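Local atomic coordinates of bitiscetin (Bitis arietans, PDB entry 1JWI), a protein that binds von Willebrand factor and induces its interaction, through the A1 domain, with platelet GPIbalpha, so that platelets aggregate. Residues F31-S41 against E119-S127; D72-S80 against E92-C100. All coordinates share one frame; numbering follows the deposited sequence.

How the contacts relate
From the N terminus the chain runs through strand 14-20 into helix 25-34, whose last turn begins 31-41, the first half of contact 1. It then passes through helix 45-58 and strand 66-72, leaves the compact body as 72-80, turns far out, and comes back as 92-100 to enter strand 100-103. Contact 2 closes this excursion at its base, pinning together two limbs of one long loop. After strand 112-115, 119-127 returns to 31-41, so contact 1 closes a much larger loop that contains all of contact 2. The two lie on opposite sides of the chain's centre, centres about 23 Å apart: contact 1 ties helix 25-34 and strand 38-39 to the C-terminal strand, contact 2 organises the projecting loop.

Contact 1 (F31-S41 against E119-S127); sequences FCVENSGHLAS and EKNPFICKS
Cys32 and Cys125 are joined by a disulfide (SG to SG 2.0 Å, chi3 -86°), and the tight half of the contact gathers beside it. Cys32 SG lies at the edge of the Phe123 ring, which also turns its edge toward the face of Phe31 in an offset edge-to-face pair, planes 75° apart. With CG of Phe123 between its backbone N and carbonyl carbon (chi1 54°), the ring reaches toward helix 25-34; Leu39 CD2 packs against Phe123 CB, and Phe19 meets both rings. Beyond Cys125, His38 and Lys126 form an antiparallel hydrogen-bonded pair, His38 N to Lys126 O 3.0 Å and Lys126 N to His38 O 2.9 Å. Ala40 N continues the pairing to Ile124 O.

Lys126 CB lies against Ala40, and the extended chain carries NZ to Ser41 O at 3.0 Å, from above the carbonyl plane, and to Ser41 OG. Glu47 adds a salt bridge, and an acidic side chain of the partner protein's chain also bonds Ser41 OG. The looser, solvent side is the turn at Ser36, where a Schellman motif ends the helix and Ser127 CB approaches Ser36 O. Helix, edge strand and C-terminal strand, stapled by this disulfide, are characteristic of the C-type lectin fold.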
loop_
_atom_site.group_PDB
_atom_site.type_symbol
_atom_site.label_atom_id
_atom_site.label_comp_id
_atom_site.label_asym_id
_atom_site.label_seq_id
_atom_site.Cartn_x
_atom_site.Cartn_y
_atom_site.Cartn_z
ATOM N N PHE A 31 -14.768 -9.368 -17.173
ATOM C CA PHE A 31 -15.541 -10.598 -17.264
ATOM C C PHE A 31 -16.887 -10.395 -16.574
ATOM O O PHE A 31 -17.918 -10.849 -17.073
ATOM C CB PHE A 31 -14.764 -11.763 -16.629
ATOM C CG PHE A 31 -15.435 -13.106 -16.787
ATOM C CD1 PHE A 31 -16.426 -13.513 -15.900
ATOM C CD2 PHE A 31 -15.086 -13.956 -17.837
ATOM C CE1 PHE A 31 -17.063 -14.746 -16.052
ATOM C CE2 PHE A 31 -15.717 -15.191 -17.999
ATOM C CZ PHE A 31 -16.707 -15.587 -17.104
ATOM N N CYS A 32 -16.883 -9.708 -15.431
ATOM C CA CYS A 32 -18.118 -9.439 -14.704
ATOM C C CYS A 32 -19.010 -8.531 -15.550
ATOM O O CYS A 32 -20.232 -8.724 -15.614
ATOM C CB CYS A 32 -17.833 -8.743 -13.365
ATOM S SG CYS A 32 -17.063 -9.750 -12.049
ATOM N N VAL A 33 -18.398 -7.526 -16.175
ATOM C CA VAL A 33 -19.132 -6.598 -17.028
ATOM C C VAL A 33 -19.833 -7.422 -18.112
ATOM O O VAL A 33 -21.036 -7.274 -18.343
ATOM C CB VAL A 33 -18.167 -5.590 -17.688
ATOM C CG1 VAL A 33 -18.828 -4.909 -18.878
ATOM C CG2 VAL A 33 -17.744 -4.538 -16.665
ATOM N N GLU A 34 -19.065 -8.293 -18.765
ATOM C CA GLU A 34 -19.588 -9.156 -19.817
ATOM C C GLU A 34 -20.830 -9.897 -19.324
ATOM O O GLU A 34 -21.722 -10.224 -20.111
ATOM C CB GLU A 34 -18.504 -10.148 -20.258
ATOM C CG GLU A 34 -19.017 -11.313 -21.083
ATOM C CD GLU A 34 -17.919 -12.282 -21.475
ATOM O OE1 GLU A 34 -18.229 -13.325 -22.099
ATOM O OE2 GLU A 34 -16.741 -11.993 -21.170
ATOM N N ASN A 35 -20.889 -10.166 -18.024
ATOM C CA ASN A 35 -22.037 -10.858 -17.455
ATOM C C ASN A 35 -23.024 -9.892 -16.810
ATOM O O ASN A 35 -23.665 -10.210 -15.798
ATOM C CB ASN A 35 -21.583 -11.892 -16.428
ATOM C CG ASN A 35 -20.998 -13.126 -17.072
ATOM O OD1 ASN A 35 -19.898 -13.100 -17.623
ATOM N ND2 ASN A 35 -21.747 -14.218 -17.020
ATOM N N SER A 36 -23.134 -8.708 -17.403
ATOM C CA SER A 36 -24.050 -7.677 -16.930
ATOM C C SER A 36 -23.844 -7.278 -15.472
ATOM O O SER A 36 -24.813 -7.038 -14.755
ATOM C CB SER A 36 -25.494 -8.143 -17.135
ATOM O OG SER A 36 -26.407 -7.118 -16.794
ATOM N N GLY A 37 -22.591 -7.196 -15.036
ATOM C CA GLY A 37 -22.332 -6.813 -13.661
ATOM C C GLY A 37 -21.009 -6.101 -13.461
ATOM O O GLY A 37 -20.530 -5.400 -14.349
ATOM N N HIS A 38 -20.424 -6.289 -12.282
ATOM C CA HIS A 38 -19.141 -5.685 -11.916
ATOM C C HIS A 38 -18.552 -6.549 -10.809
ATOM O O HIS A 38 -19.233 -7.422 -10.271
ATOM C CB HIS A 38 -19.340 -4.278 -11.327
ATOM C CG HIS A 38 -19.797 -3.249 -12.314
ATOM N ND1 HIS A 38 -18.975 -2.746 -13.299
ATOM C CD2 HIS A 38 -20.979 -2.598 -12.439
ATOM C CE1 HIS A 38 -19.631 -1.825 -13.986
ATOM N NE2 HIS A 38 -20.847 -1.716 -13.485
ATOM N N LEU A 39 -17.289 -6.302 -10.471
ATOM C CA LEU A 39 -16.680 -7.012 -9.365
ATOM C C LEU A 39 -17.555 -6.525 -8.223
ATOM O O LEU A 39 -18.001 -5.374 -8.230
ATOM C CB LEU A 39 -15.230 -6.570 -9.153
ATOM C CG LEU A 39 -14.235 -7.249 -10.089
ATOM C CD1 LEU A 39 -12.849 -6.633 -9.925
ATOM C CD2 LEU A 39 -14.214 -8.756 -9.782
ATOM N N ALA A 40 -17.810 -7.398 -7.260
ATOM C CA ALA A 40 -18.664 -7.074 -6.128
ATOM C C ALA A 40 -18.260 -5.848 -5.322
ATOM O O ALA A 40 -17.082 -5.626 -5.036
ATOM C CB ALA A 40 -18.757 -8.285 -5.190
ATOM N N SER A 41 -19.261 -5.049 -4.973
ATOM C CA SER A 41 -19.067 -3.880 -4.134
ATOM C C SER A 41 -19.807 -4.352 -2.888
ATOM O O SER A 41 -20.795 -5.077 -3.010
ATOM C CB SER A 41 -19.760 -2.656 -4.724
ATOM O OG SER A 41 -21.171 -2.797 -4.686
ATOM N N GLU A 119 -1.809 -9.716 -10.219
ATOM C CA GLU A 119 -1.835 -11.066 -9.655
ATOM C C GLU A 119 -3.090 -11.800 -10.133
ATOM O O GLU A 119 -4.151 -11.193 -10.266
ATOM C CB GLU A 119 -1.844 -10.969 -8.127
ATOM C CG GLU A 119 -1.593 -12.267 -7.383
ATOM C CD GLU A 119 -1.668 -12.089 -5.873
ATOM O OE1 GLU A 119 -2.791 -12.047 -5.325
ATOM O OE2 GLU A 119 -0.600 -11.982 -5.232
ATOM N N LYS A 120 -2.978 -13.100 -10.386
ATOM C CA LYS A 120 -4.136 -13.870 -10.843
ATOM C C LYS A 120 -4.857 -14.555 -9.680
ATOM O O LYS A 120 -4.297 -15.418 -9.004
ATOM C CB LYS A 120 -3.710 -14.911 -11.884
ATOM C CG LYS A 120 -3.209 -14.297 -13.186
ATOM C CD LYS A 120 -2.861 -15.354 -14.222
ATOM C CE LYS A 120 -2.158 -14.728 -15.417
ATOM N NZ LYS A 120 -2.946 -13.616 -16.025
ATOM N N ASN A 121 -6.107 -14.160 -9.456
ATOM C CA ASN A 121 -6.904 -14.718 -8.368
ATOM C C ASN A 121 -8.332 -14.970 -8.802
ATOM O O ASN A 121 -8.790 -14.431 -9.810
ATOM C CB ASN A 121 -6.975 -13.738 -7.190
ATOM C CG ASN A 121 -5.643 -13.516 -6.521
ATOM O OD1 ASN A 121 -4.988 -14.464 -6.096
ATOM N ND2 ASN A 121 -5.240 -12.252 -6.408
ATOM N N PRO A 122 -9.055 -15.812 -8.051
ATOM C CA PRO A 122 -10.443 -16.043 -8.440
ATOM C C PRO A 122 -11.139 -14.722 -8.104
ATOM O O PRO A 122 -10.534 -13.838 -7.479
ATOM C CB PRO A 122 -10.873 -17.201 -7.533
ATOM C CG PRO A 122 -10.004 -17.052 -6.334
ATOM C CD PRO A 122 -8.664 -16.697 -6.942
ATOM N N PHE A 123 -12.393 -14.569 -8.503
ATOM C CA PHE A 123 -13.085 -13.317 -8.238
ATOM C C PHE A 123 -14.581 -13.481 -8.060
ATOM O O PHE A 123 -15.141 -14.551 -8.300
ATOM C CB PHE A 123 -12.807 -12.313 -9.357
ATOM C CG PHE A 123 -13.126 -12.829 -10.727
ATOM C CD1 PHE A 123 -12.249 -13.684 -11.385
ATOM C CD2 PHE A 123 -14.308 -12.462 -11.359
ATOM C CE1 PHE A 123 -12.544 -14.165 -12.659
ATOM C CE2 PHE A 123 -14.612 -12.937 -12.635
ATOM C CZ PHE A 123 -13.726 -13.794 -13.286
ATOM N N ILE A 124 -15.221 -12.401 -7.640
ATOM C CA ILE A 124 -16.647 -12.420 -7.386
ATOM C C ILE A 124 -17.382 -11.304 -8.107
ATOM O O ILE A 124 -17.065 -10.124 -7.939
ATOM C CB ILE A 124 -16.921 -12.300 -5.876
ATOM C CG1 ILE A 124 -18.423 -12.173 -5.626
ATOM C CG2 ILE A 124 -16.181 -11.094 -5.313
ATOM C CD1 ILE A 124 -18.776 -11.887 -4.193
ATOM N N CYS A 125 -18.369 -11.698 -8.908
ATOM C CA CYS A 125 -19.188 -10.757 -9.656
ATOM C C CYS A 125 -20.512 -10.498 -8.936
ATOM O O CYS A 125 -20.993 -11.326 -8.154
ATOM C CB CYS A 125 -19.478 -11.296 -11.058
ATOM S SG CYS A 125 -18.016 -11.536 -12.112
ATOM N N LYS A 126 -21.081 -9.333 -9.206
ATOM C CA LYS A 126 -22.348 -8.922 -8.624
ATOM C C LYS A 126 -23.128 -8.166 -9.700
ATOM O O LYS A 126 -22.579 -7.289 -10.375
ATOM C CB LYS A 126 -22.087 -8.021 -7.416
ATOM C CG LYS A 126 -23.306 -7.321 -6.851
ATOM C CD LYS A 126 -22.886 -6.436 -5.690
ATOM C CE LYS A 126 -24.033 -5.586 -5.177
ATOM N NZ LYS A 126 -23.567 -4.643 -4.117
ATOM N N SER A 127 -24.396 -8.521 -9.878
ATOM C CA SER A 127 -25.230 -7.855 -10.870
ATOM C C SER A 127 -26.663 -7.747 -10.356
ATOM O O SER A 127 -27.008 -8.521 -9.435
ATOM C CB SER A 127 -25.200 -8.622 -12.195
ATOM O OG SER A 127 -25.812 -9.894 -12.075
#

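Contact 2 (D72-S80 against E92-C100); sequences DESKTQQCS and ENVDEPTKC
Lys99 spans the base of the loop: its O accepts from Asp72 N at 2.7 Å, nearly straight at 176° and in the carbonyl plane, while its side chain folds back over the turn. A bend at chi3 (80°) brings NZ between two backbone carbonyls, Ser74 O at 2.6 Å and Thr76 O at 2.7 Å. Asp72 does not meet that ammonium; its OD2 takes Ser74 N and Ser74 OG from the same face of the carboxylate, the first bond making an Asx turn, and OD1 accepts from a water that also donates to Thr98 O.

In C-type lectins this region is the long loop, and in snaclecs such as this one it reaches out to the partner subunit: Cys79 is disulfide-bonded to the chain of the other protein, and Asp72 pairs with one of its strands.

Farther out, Glu92 takes over as acceptor. Its OE1 receives Gln77 N at 2.6 Å and OE2 receives Gln78 N at 3.2 Å, both on the syn side but tilted from the carboxylate plane, so neighbouring amides grip both oxygens. The Gln77 side chain runs past Glu92 in the opposite direction, its amide stacked on the carboxylate with planes 29° apart. Val94 N donates to Gln77 OE1 at 2.7 Å; NE2 has weaker partners, Glu92 O at 3.3 Å and a water also bound to Glu92 OE1. Another water links Gln77 O to Thr98 N.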
loop_
_atom_site.group_PDB
_atom_site.type_symbol
_atom_site.label_atom_id
_atom_site.label_comp_id
_atom_site.label_asym_id
_atom_site.label_seq_id
_atom_site.Cartn_x
_atom_site.Cartn_y
_atom_site.Cartn_z
ATOM N N ASP A 72 -7.461 1.522 -5.568
ATOM C CA ASP A 72 -6.867 2.800 -5.185
ATOM C C ASP A 72 -6.638 3.532 -6.507
ATOM O O ASP A 72 -5.770 3.152 -7.286
ATOM C CB ASP A 72 -5.533 2.574 -4.460
ATOM C CG ASP A 72 -4.765 3.876 -4.210
ATOM O OD1 ASP A 72 -3.623 3.804 -3.710
ATOM O OD2 ASP A 72 -5.296 4.965 -4.511
ATOM N N GLU A 73 -7.418 4.576 -6.755
ATOM C CA GLU A 73 -7.321 5.323 -8.005
ATOM C C GLU A 73 -6.241 6.401 -8.104
ATOM O O GLU A 73 -6.177 7.112 -9.110
ATOM C CB GLU A 73 -8.679 5.950 -8.330
ATOM C CG GLU A 73 -9.196 5.613 -9.712
ATOM C CD GLU A 73 -9.453 4.132 -9.884
ATOM O OE1 GLU A 73 -10.259 3.576 -9.107
ATOM O OE2 GLU A 73 -8.847 3.525 -10.794
ATOM N N SER A 74 -5.394 6.549 -7.090
ATOM C CA SER A 74 -4.351 7.570 -7.176
ATOM C C SER A 74 -3.431 7.265 -8.359
ATOM O O SER A 74 -3.225 6.107 -8.709
ATOM C CB SER A 74 -3.564 7.669 -5.858
ATOM O OG SER A 74 -3.168 6.403 -5.371
ATOM N N LYS A 75 -2.885 8.302 -8.988
ATOM C CA LYS A 75 -2.028 8.084 -10.151
ATOM C C LYS A 75 -0.599 7.708 -9.781
ATOM O O LYS A 75 0.138 7.184 -10.614
ATOM C CB LYS A 75 -2.026 9.323 -11.055
ATOM C CG LYS A 75 -1.454 10.574 -10.409
ATOM C CD LYS A 75 -1.373 11.740 -11.402
ATOM C CE LYS A 75 -0.255 11.556 -12.432
ATOM N NZ LYS A 75 -0.416 10.342 -13.294
ATOM N N THR A 76 -0.214 7.973 -8.534
ATOM C CA THR A 76 1.127 7.641 -8.053
ATOM C C THR A 76 1.233 6.139 -7.748
ATOM O O THR A 76 0.223 5.437 -7.719
ATOM C CB THR A 76 1.471 8.460 -6.783
ATOM O OG1 THR A 76 0.316 8.556 -5.942
ATOM C CG2 THR A 76 1.926 9.860 -7.159
ATOM N N GLN A 77 2.452 5.648 -7.539
ATOM C CA GLN A 77 2.661 4.233 -7.236
ATOM C C GLN A 77 2.044 3.868 -5.888
ATOM O O GLN A 77 1.472 2.793 -5.730
ATOM C CB GLN A 77 4.158 3.906 -7.252
ATOM C CG GLN A 77 4.750 3.872 -8.658
ATOM C CD GLN A 77 6.267 3.748 -8.670
ATOM O OE1 GLN A 77 6.865 3.153 -7.776
ATOM N NE2 GLN A 77 6.895 4.301 -9.705
ATOM N N GLN A 78 2.180 4.762 -4.914
ATOM C CA GLN A 78 1.586 4.550 -3.604
ATOM C C GLN A 78 0.654 5.738 -3.364
ATOM O O GLN A 78 0.614 6.673 -4.169
ATOM C CB GLN A 78 2.657 4.400 -2.504
ATOM C CG GLN A 78 3.769 5.437 -2.492
ATOM C CD GLN A 78 3.314 6.782 -1.973
ATOM O OE1 GLN A 78 3.453 7.800 -2.658
ATOM N NE2 GLN A 78 2.779 6.803 -0.753
ATOM N N CYS A 79 -0.085 5.712 -2.266
ATOM C CA CYS A 79 -1.072 6.746 -2.004
ATOM C C CYS A 79 -0.690 8.127 -1.457
ATOM O O CYS A 79 -1.418 9.097 -1.671
ATOM C CB CYS A 79 -2.162 6.121 -1.141
ATOM S SG CYS A 79 -3.218 7.279 -0.250
ATOM N N SER A 80 0.436 8.245 -0.768
ATOM C CA SER A 80 0.804 9.549 -0.222
ATOM C C SER A 80 1.217 10.573 -1.282
ATOM O O SER A 80 2.111 10.320 -2.085
ATOM C CB SER A 80 1.935 9.397 0.790
ATOM O OG SER A 80 2.252 10.658 1.342
ATOM N N GLU A 92 9.201 8.111 -7.724
ATOM C CA GLU A 92 8.781 6.969 -6.897
ATOM C C GLU A 92 9.503 5.701 -7.345
ATOM O O GLU A 92 9.759 5.518 -8.533
ATOM C CB GLU A 92 7.270 6.720 -7.012
ATOM C CG GLU A 92 6.392 7.730 -6.291
ATOM C CD GLU A 92 4.930 7.343 -6.343
ATOM O OE1 GLU A 92 4.351 7.370 -7.451
ATOM O OE2 GLU A 92 4.368 6.999 -5.277
ATOM N N ASN A 93 9.811 4.824 -6.396
ATOM C CA ASN A 93 10.506 3.582 -6.716
ATOM C C ASN A 93 9.930 2.447 -5.872
ATOM O O ASN A 93 10.669 1.685 -5.253
ATOM C CB ASN A 93 12.007 3.741 -6.429
ATOM C CG ASN A 93 12.868 2.742 -7.187
ATOM O OD1 ASN A 93 14.055 2.584 -6.888
ATOM N ND2 ASN A 93 12.285 2.079 -8.179
ATOM N N VAL A 94 8.602 2.347 -5.830
ATOM C CA VAL A 94 7.941 1.291 -5.061
ATOM C C VAL A 94 8.225 -0.065 -5.723
ATOM O O VAL A 94 8.037 -0.222 -6.934
ATOM C CB VAL A 94 6.407 1.532 -4.983
ATOM C CG1 VAL A 94 5.723 0.339 -4.328
ATOM C CG2 VAL A 94 6.112 2.793 -4.158
ATOM N N ASP A 95 8.683 -1.026 -4.922
ATOM C CA ASP A 95 9.030 -2.362 -5.416
ATOM C C ASP A 95 7.870 -3.009 -6.171
ATOM O O ASP A 95 7.998 -3.349 -7.347
ATOM C CB ASP A 95 9.448 -3.264 -4.254
ATOM C CG ASP A 95 10.053 -4.578 -4.719
ATOM O OD1 ASP A 95 9.999 -5.559 -3.944
ATOM O OD2 ASP A 95 10.593 -4.629 -5.849
ATOM N N GLU A 96 6.737 -3.172 -5.492
ATOM C CA GLU A 96 5.560 -3.763 -6.118
ATOM C C GLU A 96 4.309 -3.039 -5.605
ATOM O O GLU A 96 3.837 -3.309 -4.501
ATOM C CB GLU A 96 5.479 -5.255 -5.777
ATOM C CG GLU A 96 4.577 -6.058 -6.705
ATOM C CD GLU A 96 4.498 -7.522 -6.315
ATOM O OE1 GLU A 96 4.031 -8.332 -7.145
ATOM O OE2 GLU A 96 4.890 -7.864 -5.176
ATOM N N PRO A 97 3.776 -2.091 -6.393
ATOM C CA PRO A 97 2.579 -1.352 -5.982
ATOM C C PRO A 97 1.402 -2.294 -5.762
ATOM O O PRO A 97 1.214 -3.250 -6.515
ATOM C CB PRO A 97 2.339 -0.402 -7.152
ATOM C CG PRO A 97 3.742 -0.147 -7.662
ATOM C CD PRO A 97 4.328 -1.539 -7.643
ATOM N N THR A 98 0.614 -2.016 -4.728
ATOM C CA THR A 98 -0.550 -2.835 -4.402
ATOM C C THR A 98 -1.754 -1.889 -4.382
ATOM O O THR A 98 -2.053 -1.280 -3.353
ATOM C CB THR A 98 -0.371 -3.501 -3.013
ATOM O OG1 THR A 98 0.082 -2.517 -2.065
ATOM C CG2 THR A 98 0.649 -4.637 -3.093
ATOM N N LYS A 99 -2.441 -1.768 -5.515
ATOM C CA LYS A 99 -3.563 -0.835 -5.607
ATOM C C LYS A 99 -4.947 -1.449 -5.770
ATOM O O LYS A 99 -5.944 -0.728 -5.789
ATOM C CB LYS A 99 -3.286 0.162 -6.741
ATOM C CG LYS A 99 -1.921 0.832 -6.579
ATOM C CD LYS A 99 -1.544 1.719 -7.741
ATOM C CE LYS A 99 -2.212 3.073 -7.652
ATOM N NZ LYS A 99 -1.740 3.935 -8.764
ATOM N N CYS A 100 -5.003 -2.772 -5.877
ATOM C CA CYS A 100 -6.266 -3.489 -6.024
ATOM C C CYS A 100 -6.555 -4.271 -4.738
ATOM O O CYS A 100 -5.630 -4.752 -4.076
ATOM C CB CYS A 100 -6.201 -4.446 -7.223
ATOM S SG CYS A 100 -6.233 -3.570 -8.824
HETATM O O HOH W 1 -2.147 1.847 -2.909
HETATM O O HOH W 2 0.930 0.830 -3.806
HETATM O O HOH W 3 5.423 6.910 -10.490
#